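PDB 3WZ1: agarase from Microbulbifer thermotolerans, which cleaves beta-1,4-galactosidic linkages within agarose chains through its GH16 catalytic domain, releasing neoagarotetraose as the main product. Local coordinates for residues Trp145-Leu150 against Lys181-Phe186. Residues are numbered along the deposited sequence; the frame is centred on the assembly and turned at random. Where two conformers were deposited one is given.
Sequences WYAERL and KWRDAF
One face of the Trp182 indole is covered by the isobutyl group of Leu150, while the pyrrole edge of the ring is turned to the backbone of Glu148 and Arg149. Leu150 CG sits 3.6 Å from the centroid of the five-membered ring and almost exactly on its normal, a CH-pi contact; the side chain crosses the indole at about a right angle, CD2 reaching toward CG of the indole and CD1 spreading over the six-membered ring, with both methyls resting on the same face. At the edge, Trp182 NE1 gives a weak, bent hydrogen bond to Glu148 O (3.0 Å, N-H...O 143°). The indole is directed there by CG standing anti to the carbonyl carbon (chi1 -55°). Lys181 CB lies over one face of the flat Arg183 guanidinium; Ala147 CB comes up obliquely, 3.4 Å from Arg183 NH1, which is hydrogen-bonded to Gly137 O. The contact joins the end of helix 144-147 and the start of strand 150-158 to a 3-10 turn, residues 182-184, in the loop leading to strand 187-195 of the GH16 beta-jelly roll; Val203 of strand 198-203 touches both Leu150 and Trp182. Leu150 lies about 7 Å, side chain to side chain, from Glu134, the predicted proton donor. With an alanine at Trp182, Glu148 O would probably lose its indole donor and a gap would open above Leu150. Ala147 O takes a weak hydrogen bond from Trp182 N (3.3 Å) and a CA-H...O contact from Lys181, and a water 2.6 Å away links this oxygen to Arg183 N. Beyond the backbone, Glu148 and Lys181 run side by side in the same direction, and Lys181 NZ, brought round by a bend at chi4 (62°), meets Glu148 OE2 on its anti side in a 3.0 Å salt bridge.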
ATOM      1  N   TRP A 145      -1.264  -0.880 -20.371  1.00 11.82           N
ATOM      2  CA  TRP A 145      -2.515  -0.486 -19.720  1.00 10.55           C
ATOM      3  C   TRP A 145      -2.308  -0.425 -18.203  1.00 10.65           C
ATOM      4  O   TRP A 145      -2.687   0.546 -17.543  1.00 10.09           O
ATOM      5  CB  TRP A 145      -3.661  -1.463 -20.034  1.00 10.42           C
ATOM      6  CG  TRP A 145      -4.984  -0.979 -19.549  1.00 10.07           C
ATOM      7  CD1 TRP A 145      -5.854  -0.161 -20.230  1.00 10.34           C
ATOM      8  CD2 TRP A 145      -5.606  -1.239 -18.282  1.00  9.52           C
ATOM      9  NE1 TRP A 145      -6.957   0.084 -19.482  1.00 10.41           N
ATOM     10  CE2 TRP A 145      -6.841  -0.560 -18.277  1.00 10.07           C
ATOM     11  CE3 TRP A 145      -5.252  -1.996 -17.154  1.00  9.39           C
ATOM     12  CZ2 TRP A 145      -7.705  -0.600 -17.192  1.00  9.78           C
ATOM     13  CZ3 TRP A 145      -6.133  -2.037 -16.085  1.00  9.34           C
ATOM     14  CH2 TRP A 145      -7.334  -1.347 -16.112  1.00  9.75           C
ATOM     15  N   TYR A 146      -1.679  -1.463 -17.649  1.00 10.02           N
ATOM     16  CA  TYR A 146      -1.462  -1.494 -16.203  1.00  9.87           C
ATOM     17  C   TYR A 146      -0.484  -0.429 -15.728  1.00  9.75           C
ATOM     18  O   TYR A 146      -0.626   0.141 -14.635  1.00 10.05           O
ATOM     19  CB  TYR A 146      -1.011  -2.885 -15.743  1.00  9.37           C
ATOM     20  CG  TYR A 146      -2.143  -3.896 -15.795  1.00  9.80           C
ATOM     21  CD1 TYR A 146      -3.093  -3.941 -14.783  1.00 10.35           C
ATOM     22  CD2 TYR A 146      -2.306  -4.772 -16.866  1.00 10.20           C
ATOM     23  CE1 TYR A 146      -4.164  -4.814 -14.824  1.00 10.93           C
ATOM     24  CE2 TYR A 146      -3.368  -5.663 -16.898  1.00 10.73           C
ATOM     25  CZ  TYR A 146      -4.289  -5.691 -15.872  1.00 10.86           C
ATOM     26  OH  TYR A 146      -5.344  -6.579 -15.907  1.00 12.10           O
ATOM     27  N   ALA A 147       0.511  -0.126 -16.541  1.00 10.15           N
ATOM     28  CA  ALA A 147       1.510   0.881 -16.192  1.00 10.16           C
ATOM     29  C   ALA A 147       0.931   2.292 -16.064  1.00 10.29           C
ATOM     30  O   ALA A 147       1.520   3.151 -15.419  1.00 10.82           O
ATOM     31  CB  ALA A 147       2.637   0.863 -17.204  1.00 10.41           C
ATOM     32  N   GLU A 148      -0.221   2.516 -16.681  1.00 10.44           N
ATOM     33  CA  GLU A 148      -0.913   3.802 -16.574  1.00 11.41           C
ATOM     34  C   GLU A 148      -2.016   3.830 -15.527  1.00 11.42           C
ATOM     35  O   GLU A 148      -2.757   4.832 -15.447  1.00 12.20           O
ATOM     36  CB  GLU A 148      -1.444   4.230 -17.951  1.00 12.53           C
ATOM     37  CG  GLU A 148      -0.300   4.533 -18.893  1.00 14.21           C
ATOM     38  CD  GLU A 148      -0.698   4.845 -20.320  1.00 16.32           C
ATOM     39  OE1 GLU A 148      -1.890   4.992 -20.615  1.00 18.00           O
ATOM     40  OE2 GLU A 148       0.235   4.943 -21.147  1.00 18.96           O
ATOM     41  N   ARG A 149      -2.102   2.809 -14.670  1.00 10.54           N
ATOM     42  CA  ARG A 149      -3.235   2.657 -13.754  0.50 10.18           C
ATOM     43  C   ARG A 149      -2.767   2.513 -12.283  1.00 10.12           C
ATOM     44  O   ARG A 149      -1.742   1.894 -12.016  1.00  9.98           O
ATOM     45  CB  ARG A 149      -4.069   1.436 -14.181  0.50 10.25           C
ATOM     46  CG  ARG A 149      -4.481   1.411 -15.667  0.50 10.25           C
ATOM     47  CD  ARG A 149      -5.913   1.837 -15.826  0.50  9.59           C
ATOM     48  NE  ARG A 149      -6.431   2.480 -17.056  0.50  8.63           N
ATOM     49  CZ  ARG A 149      -5.847   2.765 -18.237  0.50  8.17           C
ATOM     50  NH1 ARG A 149      -4.604   2.458 -18.595  0.50  6.82           N
ATOM     51  NH2 ARG A 149      -6.602   3.406 -19.109  0.50  8.36           N
ATOM     52  N   LEU A 150      -3.554   3.051 -11.358  1.00  9.63           N
ATOM     53  CA  LEU A 150      -3.434   2.760  -9.907  1.00  9.29           C
ATOM     54  C   LEU A 150      -4.702   2.007  -9.518  1.00  9.32           C
ATOM     55  O   LEU A 150      -5.812   2.435  -9.845  1.00  9.65           O
ATOM     56  CB  LEU A 150      -3.340   4.051  -9.101  1.00  9.18           C
ATOM     57  CG  LEU A 150      -2.116   4.922  -9.378  1.00  9.12           C
ATOM     58  CD1 LEU A 150      -2.272   6.299  -8.715  1.00  9.51           C
ATOM     59  CD2 LEU A 150      -0.819   4.235  -8.928  1.00  9.51           C
ATOM     60  N   LYS A 181       2.673   7.315 -16.588  1.00 12.80           N
ATOM     61  CA  LYS A 181       3.086   5.993 -16.116  1.00 13.55           C
ATOM     62  C   LYS A 181       3.600   6.228 -14.717  1.00 11.99           C
ATOM     63  O   LYS A 181       4.639   6.850 -14.505  1.00 11.30           O
ATOM     64  CB  LYS A 181       4.138   5.406 -17.036  1.00 15.57           C
ATOM     65  CG  LYS A 181       3.595   5.104 -18.432  1.00 18.32           C
ATOM     66  CD  LYS A 181       4.695   5.171 -19.461  1.00 22.13           C
ATOM     67  CE  LYS A 181       4.205   4.720 -20.826  1.00 25.00           C
ATOM     68  NZ  LYS A 181       3.128   5.616 -21.309  1.00 26.91           N
ATOM     69  N   TRP A 182       2.840   5.725 -13.746  1.00 11.17           N
ATOM     70  CA  TRP A 182       3.077   6.047 -12.346  1.00 11.28           C
ATOM     71  C   TRP A 182       4.486   5.657 -11.892  1.00 11.32           C
ATOM     72  O   TRP A 182       5.086   6.361 -11.090  1.00 11.29           O
ATOM     73  CB  TRP A 182       1.991   5.409 -11.462  1.00 11.05           C
ATOM     74  CG  TRP A 182       0.619   5.817 -11.921  1.00 11.11           C
ATOM     75  CD1 TRP A 182      -0.228   5.101 -12.683  1.00 11.41           C
ATOM     76  CD2 TRP A 182      -0.002   7.097 -11.723  1.00 11.32           C
ATOM     77  NE1 TRP A 182      -1.366   5.825 -12.953  1.00 11.21           N
ATOM     78  CE2 TRP A 182      -1.242   7.065 -12.385  1.00 10.97           C
ATOM     79  CE3 TRP A 182       0.379   8.264 -11.054  1.00 11.40           C
ATOM     80  CZ2 TRP A 182      -2.117   8.156 -12.390  1.00 11.30           C
ATOM     81  CZ3 TRP A 182      -0.484   9.330 -11.043  1.00 11.44           C
ATOM     82  CH2 TRP A 182      -1.711   9.284 -11.719  1.00 11.39           C
ATOM     83  N   ARG A 183       5.023   4.567 -12.440  1.00 11.53           N
ATOM     84  CA  ARG A 183       6.388   4.125 -12.122  1.00 12.57           C
ATOM     85  C   ARG A 183       7.504   5.142 -12.430  1.00 12.35           C
ATOM     86  O   ARG A 183       8.619   5.029 -11.894  1.00 12.23           O
ATOM     87  CB  ARG A 183       6.721   2.814 -12.855  1.00 13.55           C
ATOM     88  CG  ARG A 183       6.672   3.004 -14.373  1.00 15.39           C
ATOM     89  CD  ARG A 183       7.718   2.254 -15.151  1.00 16.88           C
ATOM     90  NE  ARG A 183       7.648   2.738 -16.539  1.00 17.16           N
ATOM     91  CZ  ARG A 183       6.822   2.293 -17.487  1.00 15.64           C
ATOM     92  NH1 ARG A 183       5.956   1.330 -17.268  1.00 14.65           N
ATOM     93  NH2 ARG A 183       6.883   2.835 -18.707  1.00 16.28           N
ATOM     94  N   ASP A 184       7.223   6.136 -13.273  1.00 12.23           N
ATOM     95  CA  ASP A 184       8.278   7.043 -13.709  1.00 12.94           C
ATOM     96  C   ASP A 184       8.690   8.128 -12.717  1.00 12.93           C
ATOM     97  O   ASP A 184       9.683   8.819 -12.951  1.00 14.26           O
ATOM     98  CB  ASP A 184       7.874   7.723 -15.018  1.00 13.80           C
ATOM     99  CG  ASP A 184       7.909   6.785 -16.207  1.00 15.41           C
ATOM    100  OD1 ASP A 184       8.516   5.708 -16.114  1.00 16.86           O
ATOM    101  OD2 ASP A 184       7.324   7.157 -17.253  1.00 17.75           O
ATOM    102  N   ALA A 185       7.940   8.307 -11.633  1.00 11.32           N
ATOM    103  CA  ALA A 185       8.220   9.359 -10.667  1.00 10.63           C
ATOM    104  C   ALA A 185       7.602   9.019  -9.343  1.00 10.08           C
ATOM    105  O   ALA A 185       6.786   8.101  -9.258  1.00  9.92           O
ATOM    106  CB  ALA A 185       7.669  10.703 -11.154  1.00 10.83           C
ATOM    107  N   PHE A 186       7.986   9.752  -8.306  1.00  9.99           N
ATOM    108  CA  PHE A 186       7.261   9.684  -7.039  1.00  9.89           C
ATOM    109  C   PHE A 186       5.890  10.361  -7.157  1.00 10.16           C
ATOM    110  O   PHE A 186       5.778  11.457  -7.694  1.00 11.29           O
ATOM    111  CB  PHE A 186       8.064  10.292  -5.903  1.00  9.89           C
ATOM    112  CG  PHE A 186       9.216   9.447  -5.486  1.00  9.79           C
ATOM    113  CD1 PHE A 186      10.410   9.495  -6.181  1.00  9.70           C
ATOM    114  CD2 PHE A 186       9.100   8.577  -4.424  1.00  9.77           C
ATOM    115  CE1 PHE A 186      11.478   8.703  -5.798  1.00  9.55           C
ATOM    116  CE2 PHE A 186      10.162   7.776  -4.039  1.00  9.77           C
ATOM    117  CZ  PHE A 186      11.353   7.835  -4.739  1.00  9.91           C
TER
HETATM  118  O   HOH W   1       3.308   2.596 -13.559  1.00 13.53           O